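PDB 3CE2: putative peptidase from Chlamydophila abortus, which probably acts as a zinc-dependent oligopeptidase of the M3B family that cuts small peptides. Local coordinates for residues K297-K302 with E507-I512; F311-V316 with V517-E522; S292-K297 with C597-K602; T500-Q505 with I513-L518. All coordinates share one frame; numbering follows the deposited sequence.

Contact 1. Residues K297-K302 with E507-I512; sequences KYFSIK and EFYGEI
F299 on helix 292-306 overlaps two side chains, Y509 on helix 494-509 and I512 in the turn that follows it. The contact with Y509 runs edge to edge. F299 CE2 lies 3.8 Å from Y509 CE1, and each of these atoms sits near the plane of the other ring. The two rings are therefore not stacked on each other.

I512 comes to F299 from another direction, and the two side chains cross at about a right angle. Its CG1 packs 3.7 Å from F299 CB, close to the root of the phenylalanine. Its CG2 sits at the ring edge, 4.0 Å from F299 CD2. I512 places CG1 anti to its backbone N (chi1 -177°), and CG2 then falls between N and the carbonyl carbon. Both branches reach F299 in this way. The tip of the isoleucine, I512 CD1, goes on to S300 and lies 4.0 Å from S300 OG. That hydroxyl has its polar partner in its own helix, the backbone O of T296.

The contact joins helix 292-306 to the end of helix 494-509 and the turn after it, in the M3 peptidase part of the chain. Y509 packs F508 CB over one face of its ring and meets F313 edge-to-face. It also touches L474 of helix 451-487. F299 also meets the ring of F311, beside the zinc ligand H312.

No hydrogen bond crosses between the two segments. What joins them is carbon packing, with the serine oxygen serving only as a neighbour to a methyl group. The contact thus rests on shape and the exclusion of water, with no polar pairing across it to set direction.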
# COMPACT_ATOMS: atom_id res chain seq x y z
N LYS A 297 -23.58 0.12 -14.03
CA LYS A 297 -23.87 -1.28 -14.41
C LYS A 297 -23.84 -2.21 -13.22
O LYS A 297 -24.83 -2.90 -12.96
CB LYS A 297 -22.90 -1.81 -15.47
CG LYS A 297 -23.42 -1.78 -16.88
CD LYS A 297 -22.29 -2.04 -17.89
CE LYS A 297 -22.79 -1.99 -19.34
NZ LYS A 297 -21.70 -1.67 -20.30
N TYR A 298 -22.71 -2.22 -12.52
CA TYR A 298 -22.46 -3.19 -11.45
C TYR A 298 -23.46 -3.08 -10.34
O TYR A 298 -24.04 -4.09 -9.94
CB TYR A 298 -21.05 -3.04 -10.85
CG TYR A 298 -20.81 -3.98 -9.68
CD1 TYR A 298 -21.11 -5.34 -9.77
CD2 TYR A 298 -20.27 -3.50 -8.47
CE1 TYR A 298 -20.89 -6.21 -8.70
CE2 TYR A 298 -20.04 -4.37 -7.39
CZ TYR A 298 -20.35 -5.71 -7.52
OH TYR A 298 -20.12 -6.56 -6.47
N PHE A 299 -23.67 -1.86 -9.83
CA PHE A 299 -24.63 -1.65 -8.75
C PHE A 299 -26.08 -2.04 -9.09
O PHE A 299 -26.79 -2.51 -8.21
CB PHE A 299 -24.55 -0.23 -8.20
CG PHE A 299 -23.30 0.06 -7.43
CD1 PHE A 299 -22.44 -0.98 -7.05
CD2 PHE A 299 -22.99 1.36 -7.04
CE1 PHE A 299 -21.27 -0.74 -6.33
CE2 PHE A 299 -21.81 1.63 -6.32
CZ PHE A 299 -20.95 0.57 -5.96
N SER A 300 -26.53 -1.86 -10.33
CA SER A 300 -27.92 -2.26 -10.64
C SER A 300 -28.04 -3.77 -10.58
O SER A 300 -29.08 -4.30 -10.18
CB SER A 300 -28.35 -1.82 -12.03
OG SER A 300 -27.50 -0.81 -12.50
N ILE A 301 -26.99 -4.47 -10.99
CA ILE A 301 -27.04 -5.90 -10.84
C ILE A 301 -27.26 -6.19 -9.37
O ILE A 301 -28.13 -6.98 -9.02
CB ILE A 301 -25.74 -6.55 -11.27
CG1 ILE A 301 -25.55 -6.36 -12.77
CG2 ILE A 301 -25.74 -8.02 -10.88
CD1 ILE A 301 -24.28 -6.96 -13.28
N LYS A 302 -26.49 -5.55 -8.51
CA LYS A 302 -26.65 -5.74 -7.07
C LYS A 302 -28.06 -5.37 -6.63
O LYS A 302 -28.67 -6.14 -5.90
CB LYS A 302 -25.61 -4.95 -6.26
CG LYS A 302 -24.28 -5.66 -6.08
CD LYS A 302 -23.61 -5.20 -4.77
CE LYS A 302 -22.56 -6.19 -4.26
NZ LYS A 302 -21.94 -5.69 -3.01
N GLU A 507 -21.05 12.81 -9.86
CA GLU A 507 -20.34 12.37 -11.07
C GLU A 507 -20.11 10.86 -11.06
O GLU A 507 -20.06 10.24 -12.11
CB GLU A 507 -19.01 13.13 -11.28
CG GLU A 507 -19.17 14.64 -11.41
CD GLU A 507 -17.85 15.38 -11.67
OE1 GLU A 507 -17.29 15.20 -12.78
OE2 GLU A 507 -17.38 16.15 -10.79
N PHE A 508 -19.98 10.26 -9.88
CA PHE A 508 -19.65 8.85 -9.84
C PHE A 508 -20.86 7.99 -9.66
O PHE A 508 -20.96 6.91 -10.22
CB PHE A 508 -18.67 8.55 -8.71
CG PHE A 508 -17.26 8.96 -8.99
CD1 PHE A 508 -16.32 8.02 -9.37
CD2 PHE A 508 -16.87 10.27 -8.88
CE1 PHE A 508 -15.02 8.40 -9.65
CE2 PHE A 508 -15.56 10.65 -9.14
CZ PHE A 508 -14.64 9.71 -9.53
N TYR A 509 -21.80 8.46 -8.86
CA TYR A 509 -22.82 7.57 -8.38
C TYR A 509 -24.21 8.04 -8.74
O TYR A 509 -25.19 7.34 -8.45
CB TYR A 509 -22.71 7.46 -6.86
CG TYR A 509 -21.41 6.84 -6.38
CD1 TYR A 509 -21.14 5.49 -6.60
CD2 TYR A 509 -20.47 7.60 -5.71
CE1 TYR A 509 -19.97 4.92 -6.16
CE2 TYR A 509 -19.28 7.04 -5.29
CZ TYR A 509 -19.04 5.70 -5.50
OH TYR A 509 -17.84 5.15 -5.07
N GLY A 510 -24.28 9.22 -9.35
CA GLY A 510 -25.54 9.89 -9.71
C GLY A 510 -26.57 9.05 -10.45
O GLY A 510 -27.77 9.12 -10.16
N GLU A 511 -26.13 8.25 -11.41
CA GLU A 511 -27.08 7.46 -12.18
C GLU A 511 -27.61 6.25 -11.45
O GLU A 511 -28.42 5.53 -11.99
CB GLU A 511 -26.47 7.01 -13.52
CG GLU A 511 -26.07 8.15 -14.45
CD GLU A 511 -27.16 9.20 -14.59
OE1 GLU A 511 -28.19 8.92 -15.25
OE2 GLU A 511 -26.98 10.32 -14.05
N ILE A 512 -27.15 5.97 -10.24
CA ILE A 512 -27.60 4.71 -9.62
C ILE A 512 -27.96 4.85 -8.15
O ILE A 512 -28.88 4.19 -7.68
CB ILE A 512 -26.57 3.57 -9.82
CG1 ILE A 512 -27.08 2.25 -9.25
CG2 ILE A 512 -25.24 3.93 -9.15
CD1 ILE A 512 -28.49 1.88 -9.66

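Contact 2. Residues F311-V316 with V517-E522; sequences FHFYDV and VLSNIE. With ZN (zinc ion), chain E.
F313 CG and S519 OG both lie anti to their carbonyl carbons (chi1 -83° and -72°), and this brings the ring edge to the serine. The contact joins two loops of the M3 peptidase fold. One carries a zinc ligand, and the other forms a 3-10 turn at 519-521. S519 OG lies in the plane of the F313 ring, 4.0 Å from F313 CD2. E522 approaches the same carbon more loosely and obliquely through OE2. The hydroxyl of Y229, on helix 222-237, hydrogen-bonds both S519 OG and E522 OE2, so these polar ends are held together beside the ring.

The 311-316 loop is folded tightly on itself. H312 N gives a nearly straight bond (163°) to D315 OD2, 2.7 Å long. D315 OD2 accepts it through its anti lone pair. D315 N returns a bond to H312 O. Salt bridges from R222 and R225 grip the D315 carboxylate, which would favour its charged form. The zinc ion here is distinct from the HExxH zinc of H402, H406 and E430. D310 and a water also bind it. D516 accepts a hydrogen bond from H312 ND1, which orients the imidazole with H312 NE2 2.2 Å from the zinc ion.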
# COMPACT_ATOMS: atom_id res chain seq x y z
N PHE A 311 -31.25 2.13 -4.34
CA PHE A 311 -29.94 1.61 -3.95
C PHE A 311 -29.17 2.69 -3.27
O PHE A 311 -28.81 3.70 -3.88
CB PHE A 311 -29.17 1.13 -5.18
CG PHE A 311 -28.05 0.20 -4.88
CD1 PHE A 311 -28.31 -1.09 -4.44
CD2 PHE A 311 -26.74 0.59 -5.06
CE1 PHE A 311 -27.27 -1.98 -4.17
CE2 PHE A 311 -25.69 -0.30 -4.80
CZ PHE A 311 -25.97 -1.59 -4.34
N HIS A 312 -28.93 2.48 -1.98
CA HIS A 312 -28.33 3.49 -1.14
C HIS A 312 -26.87 3.14 -0.95
O HIS A 312 -26.45 1.99 -1.15
CB HIS A 312 -29.05 3.51 0.20
CG HIS A 312 -30.37 4.23 0.17
ND1 HIS A 312 -30.52 5.53 0.61
CD2 HIS A 312 -31.60 3.83 -0.23
CE1 HIS A 312 -31.78 5.90 0.47
NE2 HIS A 312 -32.46 4.89 -0.04
N PHE A 313 -26.08 4.14 -0.56
CA PHE A 313 -24.69 3.88 -0.26
C PHE A 313 -24.53 2.75 0.73
O PHE A 313 -23.51 2.07 0.72
CB PHE A 313 -24.01 5.11 0.29
CG PHE A 313 -23.54 6.04 -0.75
CD1 PHE A 313 -22.61 5.61 -1.71
CD2 PHE A 313 -23.98 7.35 -0.76
CE1 PHE A 313 -22.13 6.48 -2.68
CE2 PHE A 313 -23.52 8.25 -1.74
CZ PHE A 313 -22.58 7.82 -2.70
N TYR A 314 -25.53 2.54 1.59
CA TYR A 314 -25.41 1.46 2.56
C TYR A 314 -25.82 0.13 1.97
O TYR A 314 -25.98 -0.85 2.70
CB TYR A 314 -26.18 1.77 3.84
CG TYR A 314 -27.62 2.20 3.66
CD1 TYR A 314 -28.64 1.26 3.51
CD2 TYR A 314 -27.96 3.53 3.67
CE1 TYR A 314 -29.96 1.66 3.36
CE2 TYR A 314 -29.27 3.94 3.52
CZ TYR A 314 -30.26 2.98 3.36
OH TYR A 314 -31.56 3.38 3.21
N ASP A 315 -25.97 0.07 0.66
CA ASP A 315 -26.35 -1.18 0.04
C ASP A 315 -25.15 -1.76 -0.68
O ASP A 315 -25.08 -2.97 -0.93
CB ASP A 315 -27.51 -0.96 -0.92
CG ASP A 315 -28.80 -0.71 -0.18
OD1 ASP A 315 -29.13 -1.53 0.72
OD2 ASP A 315 -29.46 0.31 -0.47
N VAL A 316 -24.20 -0.87 -0.96
CA VAL A 316 -23.00 -1.16 -1.73
C VAL A 316 -22.23 -2.43 -1.30
O VAL A 316 -21.66 -3.11 -2.16
CB VAL A 316 -22.04 0.05 -1.66
CG1 VAL A 316 -20.69 -0.32 -2.17
CG2 VAL A 316 -22.63 1.26 -2.42
N VAL A 517 -29.71 12.21 3.37
CA VAL A 517 -29.55 13.66 3.61
C VAL A 517 -28.15 14.04 4.08
O VAL A 517 -27.73 15.16 3.88
CB VAL A 517 -30.64 14.22 4.57
CG1 VAL A 517 -31.99 14.05 3.96
CG2 VAL A 517 -30.62 13.48 5.91
N LEU A 518 -27.41 13.11 4.69
CA LEU A 518 -26.09 13.44 5.19
C LEU A 518 -24.96 12.76 4.43
O LEU A 518 -23.80 12.79 4.85
CB LEU A 518 -26.01 13.14 6.67
CG LEU A 518 -26.93 14.12 7.41
CD1 LEU A 518 -26.94 13.88 8.91
CD2 LEU A 518 -26.60 15.62 7.08
N SER A 519 -25.30 12.16 3.31
CA SER A 519 -24.35 11.33 2.58
C SER A 519 -23.10 12.09 2.21
O SER A 519 -22.01 11.52 2.12
CB SER A 519 -25.00 10.77 1.32
OG SER A 519 -25.92 9.77 1.70
N ASN A 520 -23.25 13.39 2.01
CA ASN A 520 -22.13 14.18 1.57
C ASN A 520 -21.23 14.63 2.70
O ASN A 520 -20.42 15.54 2.52
CB ASN A 520 -22.66 15.40 0.83
CG ASN A 520 -23.45 16.31 1.73
OD1 ASN A 520 -24.24 15.86 2.56
ND2 ASN A 520 -23.23 17.60 1.58
N ILE A 521 -21.37 14.02 3.88
CA ILE A 521 -20.51 14.36 5.02
C ILE A 521 -19.29 13.43 5.02
O ILE A 521 -18.38 13.62 5.81
CB ILE A 521 -21.28 14.28 6.38
CG1 ILE A 521 -20.60 15.11 7.47
CG2 ILE A 521 -21.38 12.85 6.87
CD1 ILE A 521 -20.14 16.47 7.02
N GLU A 522 -19.28 12.44 4.12
CA GLU A 522 -18.22 11.42 4.11
C GLU A 522 -16.82 11.99 4.18
O GLU A 522 -15.96 11.43 4.84
CB GLU A 522 -18.35 10.46 2.91
CG GLU A 522 -19.06 9.15 3.25
CD GLU A 522 -20.03 8.69 2.15
OE1 GLU A 522 -19.55 8.34 1.04
OE2 GLU A 522 -21.27 8.67 2.40
ZN ZN E . -34.52 4.55 -0.61
O HOH W 1 -35.65 3.32 0.27

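Contact 3. Residues S292-K297 with C597-K602; sequences SSLITK and CFIEKK
K297 NZ and E600 OE2, 3.4 Å apart, make the one salt bridge between the two helices, and its hydrogen bond is weak. The other carboxylate oxygen, E600 OE1, is a little farther, 3.8 Å from the same K297 NZ. The lysine reaches across with a chain extended beyond CG. The glutamate sets CG anti to its backbone N (chi1 -179°) and then bends at chi2 (77°), which folds the carboxylate back toward helix 292-306. K297 is exposed to solvent and E600 partly so, which probably weakens the pair further.

L294 fills the inner part. Its two methyl groups divide the work. L294 CD2 lies 3.6 Å from E600 OE1, with the two side chains at about a right angle. L294 CD1 meets I599 CG2 at 4.0 Å, and this is the apolar touch of the contact. One methyl thus packs against the carboxylate and the other against an isoleucine branch.

The segments run nearly parallel, with an angle of 19° and axes 11.1 Å apart at closest approach. This is wide spacing, bridged by the ends of side chains. Helix 451-487 takes contacts from both partners, through I295 on F466 and F470 and through I599 on I465. Helix 494-509 packs on I295, and helix 536-553 lies against F598 of the C-terminal helix 590-607.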
# COMPACT_ATOMS: atom_id res chain seq x y z
N SER A 292 -17.81 6.12 -15.24
CA SER A 292 -18.81 6.04 -14.18
C SER A 292 -19.88 5.02 -14.50
O SER A 292 -20.39 4.34 -13.59
CB SER A 292 -19.43 7.41 -13.87
OG SER A 292 -19.49 8.29 -14.99
N SER A 293 -20.20 4.89 -15.79
CA SER A 293 -21.23 3.94 -16.22
C SER A 293 -20.93 2.53 -15.72
O SER A 293 -21.83 1.71 -15.54
CB SER A 293 -21.42 3.96 -17.74
OG SER A 293 -20.20 3.65 -18.42
N LEU A 294 -19.66 2.24 -15.48
CA LEU A 294 -19.33 0.91 -15.00
C LEU A 294 -19.85 0.72 -13.59
O LEU A 294 -20.32 -0.35 -13.24
CB LEU A 294 -17.83 0.62 -15.12
CG LEU A 294 -17.41 0.01 -16.46
CD1 LEU A 294 -16.09 -0.66 -16.32
CD2 LEU A 294 -18.42 -1.01 -16.95
N ILE A 295 -19.79 1.78 -12.79
CA ILE A 295 -20.41 1.75 -11.47
C ILE A 295 -21.90 1.50 -11.67
O ILE A 295 -22.46 0.55 -11.12
CB ILE A 295 -20.16 3.08 -10.68
CG1 ILE A 295 -18.70 3.20 -10.27
CG2 ILE A 295 -21.00 3.16 -9.42
CD1 ILE A 295 -18.33 4.61 -9.89
N THR A 296 -22.53 2.34 -12.49
CA THR A 296 -23.96 2.17 -12.75
C THR A 296 -24.30 0.72 -13.09
O THR A 296 -25.19 0.14 -12.49
CB THR A 296 -24.42 3.05 -13.89
OG1 THR A 296 -23.84 4.35 -13.75
CG2 THR A 296 -25.89 3.16 -13.87
N LYS A 297 -23.58 0.12 -14.03
CA LYS A 297 -23.87 -1.28 -14.41
C LYS A 297 -23.84 -2.21 -13.22
O LYS A 297 -24.83 -2.90 -12.96
CB LYS A 297 -22.90 -1.81 -15.47
CG LYS A 297 -23.42 -1.78 -16.88
CD LYS A 297 -22.29 -2.04 -17.89
CE LYS A 297 -22.79 -1.99 -19.34
NZ LYS A 297 -21.70 -1.67 -20.30
N CYS A 597 -11.45 -3.51 -19.49
CA CYS A 597 -11.83 -4.73 -20.18
C CYS A 597 -12.07 -5.88 -19.24
O CYS A 597 -13.09 -6.57 -19.30
CB CYS A 597 -10.76 -5.13 -21.20
SG CYS A 597 -10.79 -4.07 -22.65
N PHE A 598 -11.11 -6.10 -18.36
CA PHE A 598 -11.22 -7.14 -17.36
C PHE A 598 -12.49 -6.97 -16.53
O PHE A 598 -13.20 -7.93 -16.26
CB PHE A 598 -9.99 -7.07 -16.45
CG PHE A 598 -9.93 -8.15 -15.43
CD1 PHE A 598 -9.14 -9.28 -15.65
CD2 PHE A 598 -10.67 -8.06 -14.26
CE1 PHE A 598 -9.08 -10.28 -14.70
CE2 PHE A 598 -10.62 -9.07 -13.31
CZ PHE A 598 -9.83 -10.19 -13.53
N ILE A 599 -12.77 -5.74 -16.12
CA ILE A 599 -13.90 -5.49 -15.26
C ILE A 599 -15.19 -5.75 -16.02
O ILE A 599 -16.09 -6.44 -15.52
CB ILE A 599 -13.83 -4.07 -14.70
CG1 ILE A 599 -12.58 -3.94 -13.82
CG2 ILE A 599 -15.04 -3.72 -13.91
CD1 ILE A 599 -12.11 -2.55 -13.68
N GLU A 600 -15.26 -5.23 -17.24
CA GLU A 600 -16.43 -5.41 -18.08
C GLU A 600 -16.75 -6.88 -18.25
O GLU A 600 -17.91 -7.29 -18.16
CB GLU A 600 -16.17 -4.81 -19.44
CG GLU A 600 -17.33 -4.90 -20.40
CD GLU A 600 -18.40 -3.88 -20.12
OE1 GLU A 600 -18.07 -2.67 -20.09
OE2 GLU A 600 -19.57 -4.29 -19.92
N LYS A 601 -15.71 -7.67 -18.47
CA LYS A 601 -15.94 -9.08 -18.69
C LYS A 601 -16.58 -9.70 -17.46
O LYS A 601 -17.48 -10.53 -17.58
CB LYS A 601 -14.64 -9.80 -19.00
CG LYS A 601 -14.89 -11.17 -19.51
CD LYS A 601 -13.67 -12.04 -19.38
CE LYS A 601 -14.06 -13.48 -19.66
NZ LYS A 601 -13.21 -14.46 -18.94
N LYS A 602 -16.13 -9.28 -16.29
CA LYS A 602 -16.58 -9.89 -15.05
C LYS A 602 -18.01 -9.44 -14.74
O LYS A 602 -18.82 -10.23 -14.25
CB LYS A 602 -15.65 -9.49 -13.90
CG LYS A 602 -14.30 -10.13 -13.95
CD LYS A 602 -14.30 -11.47 -13.27
CE LYS A 602 -12.97 -12.16 -13.43
NZ LYS A 602 -13.01 -12.89 -14.72

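Contact 4. Residues T500-Q505 with I513-L518; sequences TYKNLQ and ITFDVL
The F515 ring points its edge at helix 494-509. Q505 O and K502 CE both lie near the ring plane at this edge. I513 CG2, from the loop itself, lies in plane at the other flank, by F515 CD1. The tip of the ring, F515 CZ, is 3.8 Å from Q505 O. It is also 3.9 Å from Q505 CB, so it sits against the backbone and the base of the glutamine together. K502 crosses the ring obliquely and touches it through CE. Its CG is anti to the backbone N (chi1 -179°) and the rest is extended, which carries K502 CE to 4.0 Å from F515 CD2.

The segment 513-518 is irregular chain that doubles back beside the helix it has just left. Only seven residues separate the two segments, so this is a local return that pins the loop to its own helix. The amide of Q505 is used outside the contact: NE2 gives a hydrogen bond to S519 O. T514 pairs by its backbone with F311, beside the zinc ligand H312, whose side chain is about 7 Å from that of F515.

No hydrogen bond joins the two segments. An aromatic edge meets lysine methylene and peptide backbone, so the hold is van der Waals packing, with the exposed lysine covering the ring edge by its methylene.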
# COMPACT_ATOMS: atom_id res chain seq x y z
N THR A 500 -18.47 20.31 -2.89
CA THR A 500 -17.45 19.67 -3.67
C THR A 500 -17.65 18.16 -3.61
O THR A 500 -17.64 17.47 -4.65
CB THR A 500 -16.10 20.02 -3.08
OG1 THR A 500 -15.93 21.44 -3.13
CG2 THR A 500 -14.99 19.38 -3.84
N TYR A 501 -17.84 17.63 -2.41
CA TYR A 501 -17.92 16.19 -2.28
C TYR A 501 -19.25 15.69 -2.86
O TYR A 501 -19.34 14.59 -3.43
CB TYR A 501 -17.72 15.77 -0.83
CG TYR A 501 -17.40 14.33 -0.64
CD1 TYR A 501 -16.09 13.88 -0.66
CD2 TYR A 501 -18.41 13.40 -0.45
CE1 TYR A 501 -15.79 12.53 -0.51
CE2 TYR A 501 -18.12 12.06 -0.30
CZ TYR A 501 -16.81 11.62 -0.33
OH TYR A 501 -16.53 10.27 -0.16
N LYS A 502 -20.29 16.50 -2.71
CA LYS A 502 -21.60 16.10 -3.23
C LYS A 502 -21.60 15.97 -4.76
O LYS A 502 -22.03 14.94 -5.29
CB LYS A 502 -22.70 17.06 -2.79
CG LYS A 502 -24.05 16.61 -3.30
CD LYS A 502 -25.21 17.21 -2.54
CE LYS A 502 -26.39 16.21 -2.58
NZ LYS A 502 -27.72 16.80 -2.22
N ASN A 503 -21.11 16.99 -5.45
CA ASN A 503 -20.98 16.96 -6.91
C ASN A 503 -20.19 15.75 -7.31
O ASN A 503 -20.58 15.02 -8.22
CB ASN A 503 -20.35 18.25 -7.49
CG ASN A 503 -21.14 19.53 -7.10
OD1 ASN A 503 -22.38 19.51 -6.97
ND2 ASN A 503 -20.43 20.63 -6.91
N LEU A 504 -19.10 15.50 -6.61
CA LEU A 504 -18.29 14.33 -6.91
C LEU A 504 -19.08 13.04 -6.73
O LEU A 504 -19.05 12.18 -7.61
CB LEU A 504 -17.02 14.30 -6.07
CG LEU A 504 -15.72 14.80 -6.70
CD1 LEU A 504 -15.92 16.12 -7.44
CD2 LEU A 504 -14.67 14.95 -5.60
N GLN A 505 -19.79 12.91 -5.61
CA GLN A 505 -20.55 11.67 -5.41
C GLN A 505 -21.49 11.52 -6.57
O GLN A 505 -21.86 10.42 -6.99
CB GLN A 505 -21.35 11.72 -4.13
CG GLN A 505 -20.48 11.64 -2.89
CD GLN A 505 -21.27 11.86 -1.65
OE1 GLN A 505 -21.69 12.98 -1.37
NE2 GLN A 505 -21.50 10.80 -0.88
N ILE A 513 -27.23 5.70 -7.43
CA ILE A 513 -27.37 5.78 -5.98
C ILE A 513 -28.42 6.80 -5.59
O ILE A 513 -28.46 7.91 -6.13
CB ILE A 513 -26.02 6.17 -5.30
CG1 ILE A 513 -24.98 5.06 -5.49
CG2 ILE A 513 -26.22 6.39 -3.80
CD1 ILE A 513 -25.23 3.88 -4.58
N THR A 514 -29.26 6.43 -4.64
CA THR A 514 -30.14 7.39 -4.01
C THR A 514 -29.42 7.94 -2.78
O THR A 514 -29.02 7.18 -1.90
CB THR A 514 -31.43 6.71 -3.60
OG1 THR A 514 -32.08 6.18 -4.76
CG2 THR A 514 -32.35 7.69 -2.81
N PHE A 515 -29.25 9.25 -2.71
CA PHE A 515 -28.53 9.86 -1.61
C PHE A 515 -29.37 9.95 -0.36
O PHE A 515 -30.57 10.05 -0.44
CB PHE A 515 -28.03 11.25 -1.99
CG PHE A 515 -27.02 11.23 -3.09
CD1 PHE A 515 -26.46 10.03 -3.50
CD2 PHE A 515 -26.61 12.40 -3.69
CE1 PHE A 515 -25.51 9.98 -4.52
CE2 PHE A 515 -25.65 12.37 -4.73
CZ PHE A 515 -25.11 11.13 -5.14
N ASP A 516 -28.72 9.88 0.80
CA ASP A 516 -29.40 10.19 2.04
C ASP A 516 -29.04 11.62 2.38
O ASP A 516 -28.19 12.21 1.73
CB ASP A 516 -29.01 9.23 3.14
CG ASP A 516 -29.60 7.85 2.92
OD1 ASP A 516 -30.69 7.56 3.47
OD2 ASP A 516 -28.96 7.07 2.17
N VAL A 517 -29.71 12.21 3.37
CA VAL A 517 -29.55 13.66 3.61
C VAL A 517 -28.15 14.04 4.08
O VAL A 517 -27.73 15.16 3.88
CB VAL A 517 -30.64 14.22 4.57
CG1 VAL A 517 -31.99 14.05 3.96
CG2 VAL A 517 -30.62 13.48 5.91
N LEU A 518 -27.41 13.11 4.69
CA LEU A 518 -26.09 13.44 5.19
C LEU A 518 -24.96 12.76 4.43
O LEU A 518 -23.80 12.79 4.85
CB LEU A 518 -26.01 13.14 6.67
CG LEU A 518 -26.93 14.12 7.41
CD1 LEU A 518 -26.94 13.88 8.91
CD2 LEU A 518 -26.60 15.62 7.08

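Overall arrangement
All four contacts are partly buried and lie on one side of the chain's centre. Contacts 1 and 3 use helix 292-306 and share K297, yet they face different partners. Contact 1 is carbon packing, whereas contact 3 adds a weak ion pair where K297 meets solvent. Contacts 1 and 4 both use helix 494-509 and its continuation. Contacts 2 and 4 share V517 and L518, and their centres are 7 Å apart. Contact 2 holds a zinc ligand. In it a ring edge meets polar side chains whose bonds go to Y229, and contact 3 alone has a polar bond between its segments. Contact 3 lies away from the annotated sites and does not touch contacts 2 or 4. Aromatic rings link contact 1 to contact 2.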